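Local coordinates for protein dTDP-4-amino-4,6-dideoxyglucose formyltransferase (Shewanella sp. FDAARGOS_354, PDB 6V2T) that probably transfers a formyl group from a folate cofactor to the 4-amino group of dTDP-4-amino-4,6-dideoxyglucose, a nucleotide-linked sugar probably destined for the lipopolysaccharide O-antigen, at residues 85-99 and 105-119. Sequence-based numbering, arbitrary orientation.
With 0FX (dTDP-4-amino-4,6-dideoxyglucose), chain G; FOL (folic acid), chain H.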
loop_
_atom_site.group_PDB
_atom_site.type_symbol
_atom_site.label_atom_id
_atom_site.label_comp_id
_atom_site.label_asym_id
_atom_site.label_seq_id
_atom_site.Cartn_x
_atom_site.Cartn_y
_atom_site.Cartn_z
ATOM N N VAL B 85 -30.691 -29.279 9.132
ATOM C CA VAL B 85 -31.371 -28.622 10.289
ATOM C C VAL B 85 -31.900 -29.710 11.240
ATOM O O VAL B 85 -31.618 -29.625 12.463
ATOM C CB VAL B 85 -32.464 -27.652 9.807
ATOM C CG1 VAL B 85 -33.469 -27.303 10.893
ATOM C CG2 VAL B 85 -31.848 -26.386 9.236
ATOM N N ALA B 86 -32.590 -30.730 10.712
ATOM C CA ALA B 86 -33.153 -31.838 11.519
ATOM C C ALA B 86 -32.015 -32.534 12.265
ATOM O O ALA B 86 -32.149 -32.738 13.487
ATOM C CB ALA B 86 -33.928 -32.799 10.646
ATOM N N HIS B 87 -30.912 -32.847 11.579
ATOM C CA HIS B 87 -29.749 -33.521 12.213
ATOM C C HIS B 87 -29.240 -32.649 13.361
ATOM O O HIS B 87 -28.933 -33.212 14.432
ATOM C CB HIS B 87 -28.607 -33.835 11.232
ATOM C CG HIS B 87 -27.486 -34.571 11.893
ATOM N ND1 HIS B 87 -26.177 -34.149 11.832
ATOM C CD2 HIS B 87 -27.490 -35.648 12.707
ATOM C CE1 HIS B 87 -25.414 -34.960 12.541
ATOM N NE2 HIS B 87 -26.194 -35.878 13.088
ATOM N N ILE B 88 -29.128 -31.330 13.159
ATOM C CA ILE B 88 -28.528 -30.465 14.213
ATOM C C ILE B 88 -29.466 -30.499 15.424
ATOM O O ILE B 88 -28.975 -30.774 16.567
ATOM C CB ILE B 88 -28.264 -29.025 13.717
ATOM C CG1 ILE B 88 -27.225 -28.975 12.594
ATOM C CG2 ILE B 88 -27.852 -28.132 14.869
ATOM C CD1 ILE B 88 -27.375 -27.770 11.702
ATOM N N VAL B 89 -30.752 -30.247 15.182
ATOM C CA VAL B 89 -31.808 -30.200 16.229
ATOM C C VAL B 89 -31.854 -31.547 16.952
ATOM O O VAL B 89 -32.011 -31.553 18.182
ATOM C CB VAL B 89 -33.185 -29.845 15.648
ATOM C CG1 VAL B 89 -34.249 -30.007 16.711
ATOM C CG2 VAL B 89 -33.218 -28.439 15.056
ATOM N N GLU B 90 -31.724 -32.639 16.195
ATOM C CA GLU B 90 -31.656 -34.033 16.702
ATOM C C GLU B 90 -30.452 -34.215 17.644
ATOM O O GLU B 90 -30.648 -34.749 18.735
ATOM C CB GLU B 90 -31.617 -34.984 15.498
ATOM C CG GLU B 90 -31.349 -36.439 15.844
ATOM C CD GLU B 90 -32.332 -37.042 16.829
ATOM O OE1 GLU B 90 -33.446 -36.489 16.977
ATOM O OE2 GLU B 90 -31.980 -38.064 17.453
ATOM N N HIS B 91 -29.250 -33.783 17.261
ATOM C CA HIS B 91 -27.972 -34.292 17.815
ATOM C C HIS B 91 -27.287 -33.303 18.769
ATOM O O HIS B 91 -26.505 -33.757 19.621
ATOM C CB HIS B 91 -27.034 -34.659 16.653
ATOM C CG HIS B 91 -25.920 -35.570 17.049
ATOM N ND1 HIS B 91 -26.054 -36.950 17.038
ATOM C CD2 HIS B 91 -24.660 -35.308 17.482
ATOM C CE1 HIS B 91 -24.918 -37.495 17.441
ATOM N NE2 HIS B 91 -24.049 -36.505 17.722
ATOM N N TYR B 92 -27.481 -31.993 18.612
ATOM C CA TYR B 92 -26.650 -31.002 19.332
ATOM C C TYR B 92 -27.449 -30.272 20.417
ATOM O O TYR B 92 -28.601 -29.905 20.235
ATOM C CB TYR B 92 -26.002 -30.046 18.330
ATOM C CG TYR B 92 -24.977 -30.725 17.465
ATOM C CD1 TYR B 92 -23.702 -30.966 17.941
ATOM C CD2 TYR B 92 -25.293 -31.142 16.181
ATOM C CE1 TYR B 92 -22.750 -31.594 17.152
ATOM C CE2 TYR B 92 -24.350 -31.771 15.374
ATOM C CZ TYR B 92 -23.081 -32.005 15.870
ATOM O OH TYR B 92 -22.146 -32.626 15.098
ATOM N N GLU B 93 -26.791 -30.010 21.532
ATOM C CA GLU B 93 -27.380 -29.190 22.626
ATOM C C GLU B 93 -27.095 -27.702 22.377
ATOM O O GLU B 93 -27.816 -26.838 22.952
ATOM C CB GLU B 93 -26.809 -29.642 23.967
ATOM C CG GLU B 93 -27.435 -30.928 24.463
ATOM C CD GLU B 93 -27.118 -32.175 23.648
ATOM O OE1 GLU B 93 -25.920 -32.427 23.346
ATOM O OE2 GLU B 93 -28.063 -32.879 23.323
ATOM N N LEU B 94 -26.034 -27.400 21.640
ATOM C CA LEU B 94 -25.574 -26.005 21.395
ATOM C C LEU B 94 -24.943 -25.895 20.012
ATOM O O LEU B 94 -24.119 -26.747 19.689
ATOM C CB LEU B 94 -24.560 -25.626 22.469
ATOM C CG LEU B 94 -23.842 -24.294 22.244
ATOM C CD1 LEU B 94 -24.845 -23.127 22.319
ATOM C CD2 LEU B 94 -22.716 -24.093 23.251
ATOM N N VAL B 95 -25.238 -24.821 19.280
ATOM C CA VAL B 95 -24.517 -24.469 18.028
ATOM C C VAL B 95 -23.833 -23.123 18.234
ATOM O O VAL B 95 -24.519 -22.188 18.700
ATOM C CB VAL B 95 -25.438 -24.449 16.797
ATOM C CG1 VAL B 95 -24.646 -24.167 15.528
ATOM C CG2 VAL B 95 -26.210 -25.739 16.667
ATOM N N VAL B 96 -22.547 -23.048 17.874
ATOM C CA VAL B 96 -21.729 -21.803 17.876
ATOM C C VAL B 96 -21.347 -21.460 16.432
ATOM O O VAL B 96 -20.655 -22.245 15.758
ATOM C CB VAL B 96 -20.500 -21.893 18.795
ATOM C CG1 VAL B 96 -19.685 -20.620 18.718
ATOM C CG2 VAL B 96 -20.889 -22.195 20.234
ATOM N N SER B 97 -21.825 -20.308 15.972
ATOM C CA SER B 97 -21.418 -19.700 14.697
ATOM C C SER B 97 -20.137 -18.919 14.949
ATOM O O SER B 97 -20.176 -17.952 15.724
ATOM C CB SER B 97 -22.484 -18.797 14.156
ATOM O OG SER B 97 -21.897 -17.933 13.216
ATOM N N ALA B 98 -19.052 -19.329 14.325
ATOM C CA ALA B 98 -17.741 -18.655 14.416
ATOM C C ALA B 98 -17.400 -18.128 13.021
ATOM O O ALA B 98 -16.722 -18.840 12.248
ATOM C CB ALA B 98 -16.706 -19.607 14.967
ATOM N N HIS B 99 -17.871 -16.922 12.706
ATOM C CA HIS B 99 -17.705 -16.325 11.355
ATOM C C HIS B 99 -18.303 -17.310 10.341
ATOM O O HIS B 99 -17.600 -17.747 9.446
ATOM C CB HIS B 99 -16.233 -16.012 11.095
ATOM C CG HIS B 99 -15.656 -14.941 11.962
ATOM N ND1 HIS B 99 -14.683 -14.088 11.507
ATOM C CD2 HIS B 99 -15.909 -14.583 13.238
ATOM C CE1 HIS B 99 -14.339 -13.258 12.481
ATOM N NE2 HIS B 99 -15.089 -13.542 13.559
ATOM N N PRO B 105 -31.691 -20.343 9.584
ATOM C CA PRO B 105 -33.130 -20.185 9.476
ATOM C C PRO B 105 -33.802 -20.166 10.854
ATOM O O PRO B 105 -33.253 -20.712 11.820
ATOM C CB PRO B 105 -33.561 -21.438 8.708
ATOM C CG PRO B 105 -32.545 -22.471 9.128
ATOM C CD PRO B 105 -31.252 -21.695 9.208
ATOM N N SER B 106 -34.983 -19.563 10.910
ATOM C CA SER B 106 -35.866 -19.513 12.099
ATOM C C SER B 106 -36.031 -20.913 12.714
ATOM O O SER B 106 -36.020 -20.991 13.933
ATOM C CB SER B 106 -37.180 -18.884 11.731
ATOM O OG SER B 106 -37.854 -19.699 10.801
ATOM N N GLU B 107 -36.091 -21.993 11.912
ATOM C CA GLU B 107 -36.265 -23.391 12.390
ATOM C C GLU B 107 -35.035 -23.877 13.165
ATOM O O GLU B 107 -35.202 -24.813 13.986
ATOM C CB GLU B 107 -36.524 -24.358 11.228
ATOM C CG GLU B 107 -37.896 -24.205 10.589
ATOM C CD GLU B 107 -38.030 -23.090 9.565
ATOM O OE1 GLU B 107 -37.004 -22.427 9.254
ATOM O OE2 GLU B 107 -39.169 -22.869 9.084
ATOM N N LEU B 108 -33.841 -23.320 12.921
ATOM C CA LEU B 108 -32.638 -23.665 13.716
ATOM C C LEU B 108 -32.607 -22.812 14.997
ATOM O O LEU B 108 -32.533 -23.389 16.076
ATOM C CB LEU B 108 -31.389 -23.414 12.876
ATOM C CG LEU B 108 -30.294 -24.471 12.933
ATOM C CD1 LEU B 108 -29.011 -23.939 12.336
ATOM C CD2 LEU B 108 -30.064 -25.007 14.335
ATOM N N VAL B 109 -32.607 -21.482 14.866
ATOM C CA VAL B 109 -32.356 -20.540 16.002
ATOM C C VAL B 109 -33.468 -20.634 17.052
ATOM O O VAL B 109 -33.147 -20.404 18.243
ATOM C CB VAL B 109 -32.106 -19.085 15.549
ATOM C CG1 VAL B 109 -30.914 -18.991 14.614
ATOM C CG2 VAL B 109 -33.315 -18.405 14.935
ATOM N N ASN B 110 -34.708 -20.941 16.659
ATOM C CA ASN B 110 -35.873 -20.996 17.581
ATOM C C ASN B 110 -35.893 -22.317 18.351
ATOM O O ASN B 110 -36.544 -22.349 19.409
ATOM C CB ASN B 110 -37.202 -20.771 16.848
ATOM C CG ASN B 110 -37.335 -19.363 16.303
ATOM O OD1 ASN B 110 -36.708 -18.426 16.801
ATOM N ND2 ASN B 110 -38.153 -19.194 15.284
ATOM N N ASN B 111 -35.214 -23.354 17.862
ATOM C CA ASN B 111 -35.310 -24.735 18.408
ATOM C C ASN B 111 -34.018 -25.213 19.073
ATOM O O ASN B 111 -34.081 -26.301 19.659
ATOM C CB ASN B 111 -35.707 -25.749 17.323
ATOM C CG ASN B 111 -37.150 -25.553 16.908
ATOM O OD1 ASN B 111 -38.048 -25.636 17.737
ATOM N ND2 ASN B 111 -37.369 -25.186 15.657
ATOM N N VAL B 112 -32.899 -24.519 18.895
ATOM C CA VAL B 112 -31.579 -24.912 19.466
ATOM C C VAL B 112 -30.903 -23.652 19.995
ATOM O O VAL B 112 -30.988 -22.610 19.327
ATOM C CB VAL B 112 -30.686 -25.631 18.436
ATOM C CG1 VAL B 112 -29.459 -26.224 19.107
ATOM C CG2 VAL B 112 -31.447 -26.699 17.700
ATOM N N ARG B 113 -30.276 -23.723 21.162
ATOM C CA ARG B 113 -29.439 -22.605 21.664
ATOM C C ARG B 113 -28.338 -22.344 20.610
ATOM O O ARG B 113 -27.471 -23.222 20.401
ATOM C CB ARG B 113 -28.893 -22.912 23.063
ATOM C CG ARG B 113 -28.282 -21.694 23.759
ATOM C CD ARG B 113 -28.155 -21.932 25.251
ATOM N NE ARG B 113 -27.293 -23.087 25.516
ATOM C CZ ARG B 113 -26.018 -23.006 25.912
ATOM N NH1 ARG B 113 -25.312 -24.109 26.103
ATOM N NH2 ARG B 113 -25.453 -21.841 26.150
ATOM N N CYS B 114 -28.404 -21.210 19.898
ATOM C CA CYS B 114 -27.385 -20.820 18.886
ATOM C C CYS B 114 -26.674 -19.548 19.353
ATOM O O CYS B 114 -27.364 -18.602 19.759
ATOM C CB CYS B 114 -28.024 -20.643 17.519
ATOM S SG CYS B 114 -28.719 -22.180 16.853
ATOM N N ILE B 115 -25.338 -19.539 19.310
ATOM C CA ILE B 115 -24.490 -18.400 19.750
ATOM C C ILE B 115 -23.530 -18.020 18.624
ATOM O O ILE B 115 -22.843 -18.913 18.083
ATOM C CB ILE B 115 -23.757 -18.752 21.061
ATOM C CG1 ILE B 115 -24.758 -18.986 22.191
ATOM C CG2 ILE B 115 -22.742 -17.674 21.390
ATOM C CD1 ILE B 115 -24.165 -19.380 23.560
ATOM N N ASN B 116 -23.449 -16.723 18.326
ATOM C CA ASN B 116 -22.627 -16.158 17.229
ATOM C C ASN B 116 -21.430 -15.434 17.828
ATOM O O ASN B 116 -21.562 -14.706 18.871
ATOM C CB ASN B 116 -23.436 -15.248 16.298
ATOM C CG ASN B 116 -22.651 -14.702 15.115
ATOM O OD1 ASN B 116 -22.607 -13.495 14.894
ATOM N ND2 ASN B 116 -22.038 -15.553 14.323
ATOM N N ILE B 117 -20.284 -15.634 17.202
ATOM C CA ILE B 117 -19.065 -14.833 17.471
ATOM C C ILE B 117 -18.919 -13.833 16.322
ATOM O O ILE B 117 -18.610 -14.236 15.186
ATOM C CB ILE B 117 -17.855 -15.775 17.624
ATOM C CG1 ILE B 117 -18.132 -16.870 18.645
ATOM C CG2 ILE B 117 -16.612 -14.977 18.007
ATOM C CD1 ILE B 117 -17.121 -17.987 18.606
ATOM N N HIS B 118 -19.200 -12.566 16.585
ATOM C CA HIS B 118 -19.289 -11.502 15.552
ATOM C C HIS B 118 -18.135 -10.527 15.734
ATOM O O HIS B 118 -17.949 -9.969 16.820
ATOM C CB HIS B 118 -20.649 -10.791 15.658
ATOM C CG HIS B 118 -20.813 -9.591 14.781
ATOM N ND1 HIS B 118 -20.877 -9.686 13.400
ATOM C CD2 HIS B 118 -21.056 -8.305 15.078
ATOM C CE1 HIS B 118 -21.079 -8.489 12.896
ATOM N NE2 HIS B 118 -21.154 -7.613 13.908
ATOM N N PRO B 119 -17.421 -10.208 14.637
ATOM C CA PRO B 119 -16.334 -9.234 14.666
ATOM C C PRO B 119 -16.776 -7.770 14.521
ATOM O O PRO B 119 -16.138 -7.032 13.808
ATOM C CB PRO B 119 -15.470 -9.716 13.511
ATOM C CG PRO B 119 -16.477 -10.205 12.484
ATOM C CD PRO B 119 -17.537 -10.890 13.325
HETATM O O4P 0FX G . -14.482 -12.144 8.951
HETATM P P2 0FX G . -14.481 -13.379 8.047
HETATM O O3P 0FX G . -14.287 -14.654 8.805
HETATM O O1G 0FX G . -15.947 -13.371 7.484
HETATM C C1G 0FX G . -16.741 -14.543 7.652
HETATM C C2G 0FX G . -17.407 -14.760 6.307
HETATM O O2G 0FX G . -16.482 -14.975 5.225
HETATM C C3G 0FX G . -18.218 -13.508 6.015
HETATM O O3G 0FX G . -18.935 -13.760 4.798
HETATM C C4G 0FX G . -19.148 -13.147 7.190
HETATM N N4A 0FX G . -19.693 -11.804 6.972
HETATM C C5G 0FX G . -18.482 -13.136 8.561
HETATM C C6G 0FX G . -19.532 -12.999 9.682
HETATM O O5G 0FX G . -17.715 -14.335 8.703
HETATM O OPP 0FX G . -13.324 -13.634 6.831
HETATM P P 0FX G . -13.547 -12.734 5.567
HETATM O O1P 0FX G . -14.783 -12.872 4.809
HETATM O O2P 0FX G . -12.457 -13.098 4.594
HETATM O O5 0FX G . -13.223 -11.210 5.815
HETATM C C5 0FX G . -12.169 -10.819 6.655
HETATM C C4 0FX G . -11.823 -9.370 6.291
HETATM O O4 0FX G . -11.229 -9.275 4.996
HETATM C C3 0FX G . -13.040 -8.435 6.178
HETATM O O3 0FX G . -13.496 -7.985 7.446
HETATM C C2 0FX G . -12.568 -7.301 5.233
HETATM C C1 0FX G . -11.539 -8.077 4.366
HETATM N N11 0FX G . -12.114 -8.365 3.059
HETATM C C61 0FX G . -12.639 -9.571 2.749
HETATM C C51 0FX G . -13.150 -9.781 1.469
HETATM C C5A 0FX G . -13.757 -11.132 1.105
HETATM C C21 0FX G . -12.071 -7.376 2.158
HETATM O O21 0FX G . -11.538 -6.181 2.516
HETATM N N31 0FX G . -12.571 -7.533 0.908
HETATM C C41 0FX G . -13.109 -8.728 0.547
HETATM O O41 0FX G . -13.653 -8.849 -0.699
HETATM N N1 FOL H . -27.898 -16.316 11.446
HETATM C C2 FOL H . -28.895 -15.736 12.135
HETATM N NA2 FOL H . -30.144 -16.157 11.964
HETATM N N3 FOL H . -28.643 -14.748 13.046
HETATM C C4 FOL H . -27.392 -14.294 13.217
HETATM O O4 FOL H . -27.260 -13.382 14.075
HETATM C C4A FOL H . -26.346 -14.882 12.512
HETATM N N5 FOL H . -25.083 -14.466 12.608
HETATM C C6 FOL H . -24.051 -14.794 11.619
HETATM C C7 FOL H . -24.306 -16.238 11.148
HETATM N N8 FOL H . -25.693 -16.514 10.888
HETATM C C8A FOL H . -26.648 -15.911 11.614
HETATM C C9 FOL H . -23.846 -13.659 10.547
HETATM N N10 FOL H . -23.473 -14.173 9.227
HETATM C C11 FOL H . -24.840 -12.849 5.473
HETATM C C12 FOL H . -23.972 -13.936 5.600
HETATM C C13 FOL H . -23.520 -14.349 6.858
HETATM C C14 FOL H . -23.931 -13.717 8.014
HETATM C C15 FOL H . -24.816 -12.653 7.887
HETATM C C16 FOL H . -25.266 -12.222 6.636
HETATM C C FOL H . -25.352 -12.420 4.118
HETATM O O FOL H . -25.294 -13.252 3.239
HETATM N N FOL H . -25.924 -11.237 3.880
HETATM O O HOH W 1 -30.632 -26.209 22.620
#
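Val95 N bonds to Arg113 O, and strands 94-98 and 113-118 run parallel, 17° apart, with Ile115 N, Ser97 N and Ile117 N continuing the ladder through Val95 O, Ile115 O and Ser97 O. Follow Leu94 outward: CB lies 4.0 Å from Arg113 NH1, and CG, anti to the backbone N (chi1 172°), stays near that nitrogen. CD2 also faces Arg113 NH1, while CD1 sits over the centre of the guanidinium face, 3.8 Å from Arg113 CZ, and reaches Ile115 CD1. Closest to Leu94 CD1 is Arg113 O at 3.3 Å, the acceptor of Val95 N. Helix 171-194 holds the guanidinium by Leu193 O and Val194 O. Val96 CG1 meets Ile117 CD1 at 3.7 Å.

Ser97 and Asn116 point to the other side of the sheet, against the folate: Asn116 ND2 makes a weak bond to Ser97 OG (2.6 Å). Asn116 OD1 accepts from His146 NE2, which fixes the amide with ND2 toward Ser97. His99 gives ND1 to 0FX O3P, 2.8 Å away at the ring edge; His99 NE2 is hydrogen-bonded to Glu182 OE2, and Pro119 CD approaches it obliquely at 3.6 Å.

Helix 82-91 packs on helix 106-109 through Ile88 and Leu108, and Val89 CG2 touches Val112 CG2 at 3.6 Å. Strand 94-98, helix 106-109 and strand 113-118 form a right-handed beta-alpha-beta unit of the Rossmann-like formyltransferase sheet, with strand 94-98 between strands 24-30 and 113-118.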